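Local structure of hypothetical protein PH0823 (Pyrococcus horikoshii, 2DUM) at residues F10-S15 with Q81-E86; I99-I104 with V110-E115. The protein is of unknown function but belongs to the universal stress protein A family, some of whose members bind ATP. All coordinates share one frame; numbering follows the deposited sequence.

Interaction 1 of 2, residues F10-S15 with Q81-E86; sequences FPTDFS and QEKAEE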
ATOM      1  N   PHE A  10      -2.748 -11.051  -4.833  1.00 36.72           N
ATOM      2  CA  PHE A  10      -1.589 -10.573  -5.481  1.00 37.64           C
ATOM      3  C   PHE A  10      -1.778 -10.962  -6.888  1.00 39.17           C
ATOM      4  O   PHE A  10      -1.679 -12.131  -7.212  1.00 39.41           O
ATOM      5  CB  PHE A  10      -0.372 -11.339  -4.940  1.00 38.46           C
ATOM      6  CG  PHE A  10       0.835 -11.100  -5.726  1.00 36.45           C
ATOM      7  CD1 PHE A  10       1.113 -11.861  -6.806  1.00 36.65           C
ATOM      8  CD2 PHE A  10       1.624 -10.042  -5.459  1.00 39.43           C
ATOM      9  CE1 PHE A  10       2.164 -11.631  -7.591  1.00 36.74           C
ATOM     10  CE2 PHE A  10       2.724  -9.782  -6.269  1.00 42.64           C
ATOM     11  CZ  PHE A  10       2.979 -10.612  -7.341  1.00 40.37           C
ATOM     12  N   PRO A  11      -2.166 -10.026  -7.708  1.00 40.76           N
ATOM     13  CA  PRO A  11      -2.196 -10.059  -9.142  1.00 42.77           C
ATOM     14  C   PRO A  11      -0.868 -10.038  -9.869  1.00 46.39           C
ATOM     15  O   PRO A  11      -0.067  -9.085  -9.720  1.00 46.84           O
ATOM     16  CB  PRO A  11      -2.932  -8.808  -9.455  1.00 42.46           C
ATOM     17  CG  PRO A  11      -3.825  -8.639  -8.164  1.00 40.42           C
ATOM     18  CD  PRO A  11      -2.818  -8.826  -7.187  1.00 40.61           C
ATOM     19  N   THR A  12      -0.670 -11.091 -10.678  1.00 49.68           N
ATOM     20  CA  THR A  12       0.462 -11.187 -11.605  1.00 52.88           C
ATOM     21  C   THR A  12       0.144 -10.953 -13.053  1.00 54.80           C
ATOM     22  O   THR A  12      -0.744 -11.527 -13.665  1.00 55.30           O
ATOM     23  CB  THR A  12       1.288 -12.500 -11.561  1.00 53.38           C
ATOM     24  OG1 THR A  12       2.229 -12.505 -12.665  1.00 52.78           O
ATOM     25  CG2 THR A  12       0.384 -13.749 -11.651  1.00 55.07           C
ATOM     26  N   ASP A  13       1.021 -10.150 -13.594  1.00 57.58           N
ATOM     27  CA  ASP A  13       0.860  -9.471 -14.820  1.00 59.69           C
ATOM     28  C   ASP A  13       1.532 -10.341 -15.795  1.00 59.53           C
ATOM     29  O   ASP A  13       1.634 -10.038 -16.947  1.00 59.65           O
ATOM     30  CB  ASP A  13       1.717  -8.226 -14.626  1.00 61.49           C
ATOM     31  CG  ASP A  13       1.509  -7.224 -15.705  1.00 66.04           C
ATOM     32  OD1 ASP A  13       0.737  -7.648 -16.590  1.00 71.71           O
ATOM     33  OD2 ASP A  13       2.084  -6.071 -15.672  1.00 69.12           O
ATOM     34  N   PHE A  14       2.037 -11.442 -15.298  1.00 60.04           N
ATOM     35  CA  PHE A  14       3.072 -12.156 -15.985  1.00 60.58           C
ATOM     36  C   PHE A  14       4.156 -11.266 -16.489  1.00 61.78           C
ATOM     37  O   PHE A  14       5.134 -11.799 -16.957  1.00 62.51           O
ATOM     38  CB  PHE A  14       2.533 -13.059 -17.073  1.00 59.06           C
ATOM     39  CG  PHE A  14       1.887 -14.242 -16.518  1.00 58.21           C
ATOM     40  CD1 PHE A  14       2.575 -15.026 -15.615  1.00 54.57           C
ATOM     41  CD2 PHE A  14       0.536 -14.539 -16.804  1.00 57.84           C
ATOM     42  CE1 PHE A  14       1.910 -16.135 -15.032  1.00 59.41           C
ATOM     43  CE2 PHE A  14      -0.147 -15.659 -16.216  1.00 56.31           C
ATOM     44  CZ  PHE A  14       0.518 -16.454 -15.343  1.00 56.85           C
ATOM     45  N   SER A  15       4.029  -9.945 -16.336  1.00 62.69           N
ATOM     46  CA  SER A  15       5.087  -9.022 -16.725  1.00 64.66           C
ATOM     47  C   SER A  15       6.426  -9.207 -16.015  1.00 65.70           C
ATOM     48  O   SER A  15       6.569  -9.978 -15.069  1.00 66.11           O
ATOM     49  CB  SER A  15       4.669  -7.583 -16.438  1.00 65.14           C
ATOM     50  OG  SER A  15       4.635  -7.319 -15.030  1.00 67.55           O
ATOM     51  N   GLN A  81       0.273 -21.848 -12.696  1.00 71.40           N
ATOM     52  CA  GLN A  81       0.179 -22.905 -11.737  1.00 72.15           C
ATOM     53  C   GLN A  81       1.571 -23.474 -11.480  1.00 70.52           C
ATOM     54  O   GLN A  81       1.806 -24.230 -10.545  1.00 70.88           O
ATOM     55  CB  GLN A  81      -0.931 -23.933 -12.043  1.00 72.50           C
ATOM     56  CG  GLN A  81      -1.489 -24.638 -10.733  1.00 78.66           C
ATOM     57  CD  GLN A  81      -0.457 -25.667 -10.007  1.00 84.03           C
ATOM     58  OE1 GLN A  81      -0.170 -26.793 -10.541  1.00 84.85           O
ATOM     59  NE2 GLN A  81       0.083 -25.260  -8.804  1.00 81.84           N
ATOM     60  N   GLU A  82       2.550 -23.025 -12.213  1.00 69.02           N
ATOM     61  CA  GLU A  82       3.828 -23.410 -11.723  1.00 67.45           C
ATOM     62  C   GLU A  82       4.531 -22.291 -10.900  1.00 66.07           C
ATOM     63  O   GLU A  82       5.313 -22.602 -10.035  1.00 66.08           O
ATOM     64  CB  GLU A  82       4.636 -24.063 -12.845  1.00 68.93           C
ATOM     65  CG  GLU A  82       5.071 -23.080 -13.980  1.00 73.89           C
ATOM     66  CD  GLU A  82       6.401 -22.326 -13.641  1.00 77.49           C
ATOM     67  OE1 GLU A  82       7.456 -22.603 -14.315  1.00 79.49           O
ATOM     68  OE2 GLU A  82       6.384 -21.488 -12.688  1.00 76.62           O
ATOM     69  N   LYS A  83       4.214 -21.017 -11.137  1.00 64.64           N
ATOM     70  CA  LYS A  83       4.710 -19.850 -10.360  1.00 64.13           C
ATOM     71  C   LYS A  83       3.942 -19.789  -9.058  1.00 64.50           C
ATOM     72  O   LYS A  83       4.176 -18.964  -8.211  1.00 63.87           O
ATOM     73  CB  LYS A  83       4.453 -18.559 -11.171  1.00 63.28           C
ATOM     74  CG  LYS A  83       4.772 -17.222 -10.540  1.00 61.28           C
ATOM     75  CD  LYS A  83       4.202 -16.020 -11.367  1.00 62.86           C
ATOM     76  CE  LYS A  83       4.398 -14.517 -10.695  1.00 61.90           C
ATOM     77  NZ  LYS A  83       4.446 -13.130 -11.509  1.00 55.77           N
ATOM     78  N   ALA A  84       2.946 -20.661  -8.957  1.00 66.06           N
ATOM     79  CA  ALA A  84       2.187 -20.910  -7.732  1.00 66.42           C
ATOM     80  C   ALA A  84       3.173 -21.212  -6.681  1.00 66.71           C
ATOM     81  O   ALA A  84       3.101 -20.667  -5.614  1.00 68.00           O
ATOM     82  CB  ALA A  84       1.295 -22.106  -7.877  1.00 65.79           C
ATOM     83  N   GLU A  85       4.102 -22.096  -6.971  1.00 67.42           N
ATOM     84  CA  GLU A  85       4.924 -22.606  -5.891  1.00 67.03           C
ATOM     85  C   GLU A  85       6.211 -21.808  -5.547  1.00 65.54           C
ATOM     86  O   GLU A  85       6.808 -22.072  -4.517  1.00 65.62           O
ATOM     87  CB  GLU A  85       5.129 -24.137  -6.002  1.00 67.32           C
ATOM     88  CG  GLU A  85       5.613 -24.882  -4.687  1.00 69.94           C
ATOM     89  CD  GLU A  85       4.551 -25.081  -3.517  1.00 79.02           C
ATOM     90  OE1 GLU A  85       3.300 -25.354  -3.748  1.00 77.88           O
ATOM     91  OE2 GLU A  85       5.033 -24.988  -2.334  1.00 80.49           O
ATOM     92  N   GLU A  86       6.603 -20.818  -6.336  1.00 63.74           N
ATOM     93  CA  GLU A  86       7.718 -19.933  -5.883  1.00 63.34           C
ATOM     94  C   GLU A  86       7.241 -18.589  -5.173  1.00 61.31           C
ATOM     95  O   GLU A  86       7.885 -18.022  -4.239  1.00 60.96           O
ATOM     96  CB  GLU A  86       8.803 -19.778  -6.984  1.00 64.00           C
ATOM     97  CG  GLU A  86       9.283 -18.338  -7.336  1.00 69.34           C
ATOM     98  CD  GLU A  86       8.615 -17.672  -8.590  1.00 75.92           C
ATOM     99  OE1 GLU A  86       7.676 -18.265  -9.184  1.00 78.60           O
ATOM    100  OE2 GLU A  86       9.028 -16.527  -8.976  1.00 78.65           O
TER
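Thr12 OG1 is gripped by two donors, one from across the contact and one from its own loop. Lys83 NZ gives it a hydrogen bond of 2.6 Å, the two side chains meeting tip to tip, while Phe14 N donates to the same Thr12 OG1 at 2.8 Å. The second bond is bent, with 144° at the hydrogen, and closes an ST turn just beyond strand 7-11. With OG1 anti to the backbone N of Thr12 (chi1 172°), beside the carbonyl carbon, the hydroxyl is turned to where both donors reach it. Lysine suits the other side: its chain leaves helix 69-90 fully extended, and its length carries the ammonium to the turn. On the way Lys83 CD passes the Phe14 ring obliquely, 4.3 Å from Phe14 CE1. Tyr19 adds a cation-pi contact to the lysine, and His40 meets the Phe14 ring edge-to-face and bonds Thr12 O. With a valine here, the Lys83 ammonium would probably lose its oxygen mate and Phe14 N the acceptor that closes the turn. In ATP-binding relatives the loop after the first strand lines the nucleotide site. The contact thus ties that loop to a helix through a buried charge, whose burial cost is probably offset by the Thr12 hydroxyl oxygen and the Tyr19 ring.

Interaction 2 of 2, residues I99-I104 with V110-E115; sequences IIRFGI and VKVAEE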
ATOM      1  N   ILE A  99      -6.237 -18.237  -9.100  1.00 45.36           N
ATOM      2  CA  ILE A  99      -7.448 -17.945  -9.790  1.00 47.05           C
ATOM      3  C   ILE A  99      -7.079 -17.252 -11.097  1.00 49.37           C
ATOM      4  O   ILE A  99      -6.088 -16.508 -11.184  1.00 50.61           O
ATOM      5  CB  ILE A  99      -8.299 -16.996  -9.037  1.00 46.94           C
ATOM      6  CG1 ILE A  99      -8.552 -17.425  -7.597  1.00 46.26           C
ATOM      7  CG2 ILE A  99      -9.607 -16.918  -9.679  1.00 46.61           C
ATOM      8  CD1 ILE A  99      -9.393 -16.389  -6.894  1.00 41.19           C
ATOM      9  N   ILE A 100      -7.901 -17.512 -12.109  1.00 51.58           N
ATOM     10  CA  ILE A 100      -7.751 -17.068 -13.497  1.00 53.06           C
ATOM     11  C   ILE A 100      -9.143 -16.573 -13.766  1.00 54.04           C
ATOM     12  O   ILE A 100     -10.120 -17.370 -13.630  1.00 53.95           O
ATOM     13  CB  ILE A 100      -7.591 -18.263 -14.471  1.00 52.65           C
ATOM     14  CG1 ILE A 100      -6.126 -18.613 -14.775  1.00 57.14           C
ATOM     15  CG2 ILE A 100      -8.035 -17.895 -15.811  1.00 51.94           C
ATOM     16  CD1 ILE A 100      -5.155 -19.088 -13.548  1.00 62.78           C
ATOM     17  N   ARG A 101      -9.253 -15.285 -14.134  1.00 55.09           N
ATOM     18  CA  ARG A 101     -10.519 -14.740 -14.567  1.00 55.71           C
ATOM     19  C   ARG A 101     -10.268 -14.078 -15.873  1.00 57.56           C
ATOM     20  O   ARG A 101      -9.131 -13.757 -16.162  1.00 57.95           O
ATOM     21  CB  ARG A 101     -11.041 -13.740 -13.541  1.00 55.47           C
ATOM     22  CG  ARG A 101     -10.939 -14.162 -12.050  1.00 53.46           C
ATOM     23  CD  ARG A 101     -11.873 -15.277 -11.634  1.00 52.98           C
ATOM     24  NE  ARG A 101     -12.897 -14.802 -10.705  1.00 57.41           N
ATOM     25  CZ  ARG A 101     -13.436 -13.559 -10.657  1.00 61.27           C
ATOM     26  NH1 ARG A 101     -14.384 -13.302  -9.723  1.00 59.44           N
ATOM     27  NH2 ARG A 101     -13.054 -12.561 -11.507  1.00 59.96           N
ATOM     28  N   PHE A 102     -11.317 -13.928 -16.690  1.00 60.81           N
ATOM     29  CA  PHE A 102     -11.306 -13.034 -17.901  1.00 63.64           C
ATOM     30  C   PHE A 102     -11.801 -11.651 -17.587  1.00 64.39           C
ATOM     31  O   PHE A 102     -12.678 -11.482 -16.735  1.00 65.25           O
ATOM     32  CB  PHE A 102     -12.147 -13.637 -19.040  1.00 64.59           C
ATOM     33  CG  PHE A 102     -11.546 -14.854 -19.553  1.00 67.27           C
ATOM     34  CD1 PHE A 102     -11.998 -16.101 -19.115  1.00 71.82           C
ATOM     35  CD2 PHE A 102     -10.380 -14.771 -20.318  1.00 70.46           C
ATOM     36  CE1 PHE A 102     -11.335 -17.308 -19.514  1.00 73.45           C
ATOM     37  CE2 PHE A 102      -9.698 -15.947 -20.709  1.00 72.65           C
ATOM     38  CZ  PHE A 102     -10.177 -17.225 -20.313  1.00 71.01           C
ATOM     39  N   GLY A 103     -11.296 -10.633 -18.254  1.00 64.88           N
ATOM     40  CA  GLY A 103     -11.986  -9.350 -18.040  1.00 66.09           C
ATOM     41  C   GLY A 103     -11.125  -8.128 -18.059  1.00 66.74           C
ATOM     42  O   GLY A 103     -10.074  -8.108 -18.730  1.00 67.39           O
ATOM     43  N   ILE A 104     -11.559  -7.088 -17.358  1.00 66.76           N
ATOM     44  CA  ILE A 104     -10.696  -5.888 -17.307  1.00 66.90           C
ATOM     45  C   ILE A 104      -9.874  -6.010 -16.059  1.00 65.46           C
ATOM     46  O   ILE A 104     -10.419  -6.121 -14.943  1.00 65.04           O
ATOM     47  CB  ILE A 104     -11.445  -4.468 -17.431  1.00 67.60           C
ATOM     48  CG1 ILE A 104     -12.656  -4.370 -16.458  1.00 68.85           C
ATOM     49  CG2 ILE A 104     -11.770  -4.154 -18.908  1.00 66.36           C
ATOM     50  CD1 ILE A 104     -13.336  -5.780 -16.071  1.00 69.98           C
ATOM     51  N   VAL A 110     -10.573  -6.164  -8.315  1.00 45.81           N
ATOM     52  CA  VAL A 110     -11.378  -5.612  -7.270  1.00 46.43           C
ATOM     53  C   VAL A 110     -12.559  -6.551  -6.935  1.00 47.73           C
ATOM     54  O   VAL A 110     -13.037  -6.695  -5.795  1.00 45.90           O
ATOM     55  CB  VAL A 110     -11.911  -4.295  -7.735  1.00 46.40           C
ATOM     56  CG1 VAL A 110     -12.918  -3.772  -6.718  1.00 47.31           C
ATOM     57  CG2 VAL A 110     -10.779  -3.341  -7.918  1.00 43.70           C
ATOM     58  N   LYS A 111     -13.031  -7.190  -7.987  1.00 50.42           N
ATOM     59  CA  LYS A 111     -14.144  -8.122  -7.856  1.00 52.36           C
ATOM     60  C   LYS A 111     -13.694  -9.245  -6.970  1.00 52.10           C
ATOM     61  O   LYS A 111     -14.313  -9.500  -5.957  1.00 53.82           O
ATOM     62  CB  LYS A 111     -14.719  -8.588  -9.227  1.00 52.96           C
ATOM     63  CG  LYS A 111     -16.098  -7.942  -9.545  1.00 56.79           C
ATOM     64  CD  LYS A 111     -16.309  -7.483 -10.974  1.00 60.06           C
ATOM     65  CE  LYS A 111     -16.492  -8.689 -11.861  1.00 64.03           C
ATOM     66  NZ  LYS A 111     -16.426  -8.295 -13.318  1.00 69.05           N
ATOM     67  N   VAL A 112     -12.582  -9.859  -7.312  1.00 52.13           N
ATOM     68  CA  VAL A 112     -12.059 -10.983  -6.558  1.00 52.52           C
ATOM     69  C   VAL A 112     -11.564 -10.570  -5.169  1.00 51.83           C
ATOM     70  O   VAL A 112     -11.693 -11.327  -4.232  1.00 52.04           O
ATOM     71  CB  VAL A 112     -10.863 -11.615  -7.287  1.00 53.65           C
ATOM     72  CG1 VAL A 112     -10.034 -12.485  -6.345  1.00 54.77           C
ATOM     73  CG2 VAL A 112     -11.299 -12.413  -8.563  1.00 55.37           C
ATOM     74  N   ALA A 113     -10.981  -9.387  -5.012  1.00 50.83           N
ATOM     75  CA  ALA A 113     -10.603  -8.985  -3.689  1.00 48.79           C
ATOM     76  C   ALA A 113     -11.816  -9.177  -2.848  1.00 48.08           C
ATOM     77  O   ALA A 113     -11.793  -9.992  -1.934  1.00 47.20           O
ATOM     78  CB  ALA A 113     -10.188  -7.578  -3.675  1.00 48.88           C
ATOM     79  N   GLU A 114     -12.891  -8.485  -3.206  1.00 48.33           N
ATOM     80  CA  GLU A 114     -14.019  -8.351  -2.284  1.00 50.13           C
ATOM     81  C   GLU A 114     -14.698  -9.645  -1.947  1.00 49.82           C
ATOM     82  O   GLU A 114     -15.210  -9.812  -0.823  1.00 48.83           O
ATOM     83  CB  GLU A 114     -15.073  -7.340  -2.755  1.00 50.50           C
ATOM     84  CG  GLU A 114     -15.861  -6.753  -1.566  1.00 53.46           C
ATOM     85  CD  GLU A 114     -15.071  -5.617  -0.849  1.00 61.88           C
ATOM     86  OE1 GLU A 114     -14.351  -4.816  -1.553  1.00 62.67           O
ATOM     87  OE2 GLU A 114     -15.159  -5.514   0.427  1.00 64.69           O
ATOM     88  N   GLU A 115     -14.704 -10.514  -2.944  1.00 49.84           N
ATOM     89  CA  GLU A 115     -15.379 -11.787  -2.880  1.00 52.68           C
ATOM     90  C   GLU A 115     -14.672 -12.871  -2.069  1.00 52.28           C
ATOM     91  O   GLU A 115     -15.343 -13.807  -1.630  1.00 54.25           O
ATOM     92  CB  GLU A 115     -15.526 -12.413  -4.272  1.00 52.57           C
ATOM     93  CG  GLU A 115     -16.328 -11.733  -5.351  1.00 55.71           C
ATOM     94  CD  GLU A 115     -16.005 -12.365  -6.711  1.00 57.52           C
ATOM     95  OE1 GLU A 115     -16.533 -11.891  -7.742  1.00 65.70           O
ATOM     96  OE2 GLU A 115     -15.196 -13.342  -6.772  1.00 66.48           O
TER
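A strand and the helix that follows it, the first half of a beta-alpha-beta crossover in the parallel sheet, pack here through Arg101 and Ile99 on strand 95-103 against Val112 and Glu115 on helix 105-115. The short segments run at 136° to one another, their axes 10.9 Å apart, as expected when the chain reverses to lay a helix over the sheet. Val112 is the forked centre of the contact. Its CG1 meets Ile99 CD1 at 4.0 Å, an apolar touch that Leu39 of the neighbouring strand extends, and its CG2 sits over the middle of one face of the Arg101 guanidinium, 3.2 Å from Arg101 CZ. Branching at CB lets one small valine serve both partners. The arginine chain is bent at chi2 and chi3, which turns its flat end across the valine instead of straight out from the strand. Glu115 reaches in from the opposite direction on an extended chain and forms a salt bridge, Glu115 OE2 lying 3.1 Å from Arg101 NH1. Glu115 OE1 is almost as near to that same nitrogen, in the guanidinium plane at its edge, but the two planes are 49° apart, so the pair is not the flat, two-nitrogen kind. Arg101 NH2 turns to a second acid, Glu108, in the same helix. Glu108 also pairs with Lys111, whose NZ stays 5.7 Å from Arg101 NH2, so the shared carboxylate probably eases the like charges. The guanidinium therefore works in two ways, its face lying against a valine and its nitrogens pairing with two acids of helix 105-115.

Overall arrangement
Both contacts set a helix against the one parallel sheet, but at different depths. Interaction 1 is buried, near the middle of the chain, where the end of the central strand 7-11 meets helix 69-90; interaction 2 lies farther out and is partly buried, on strand 95-103, which borders the sheet within this chain. Their centres are 15 Å apart and they do not touch, yet helix 69-90 leads directly into strand 95-103, and His40 on the intervening strand 35-43 bonds both Thr12 and the backbone of Ile99 and Arg101. The chemistry follows the setting: one buried lysine matched by neutral groups inside, an arginine balanced by acids toward the surface.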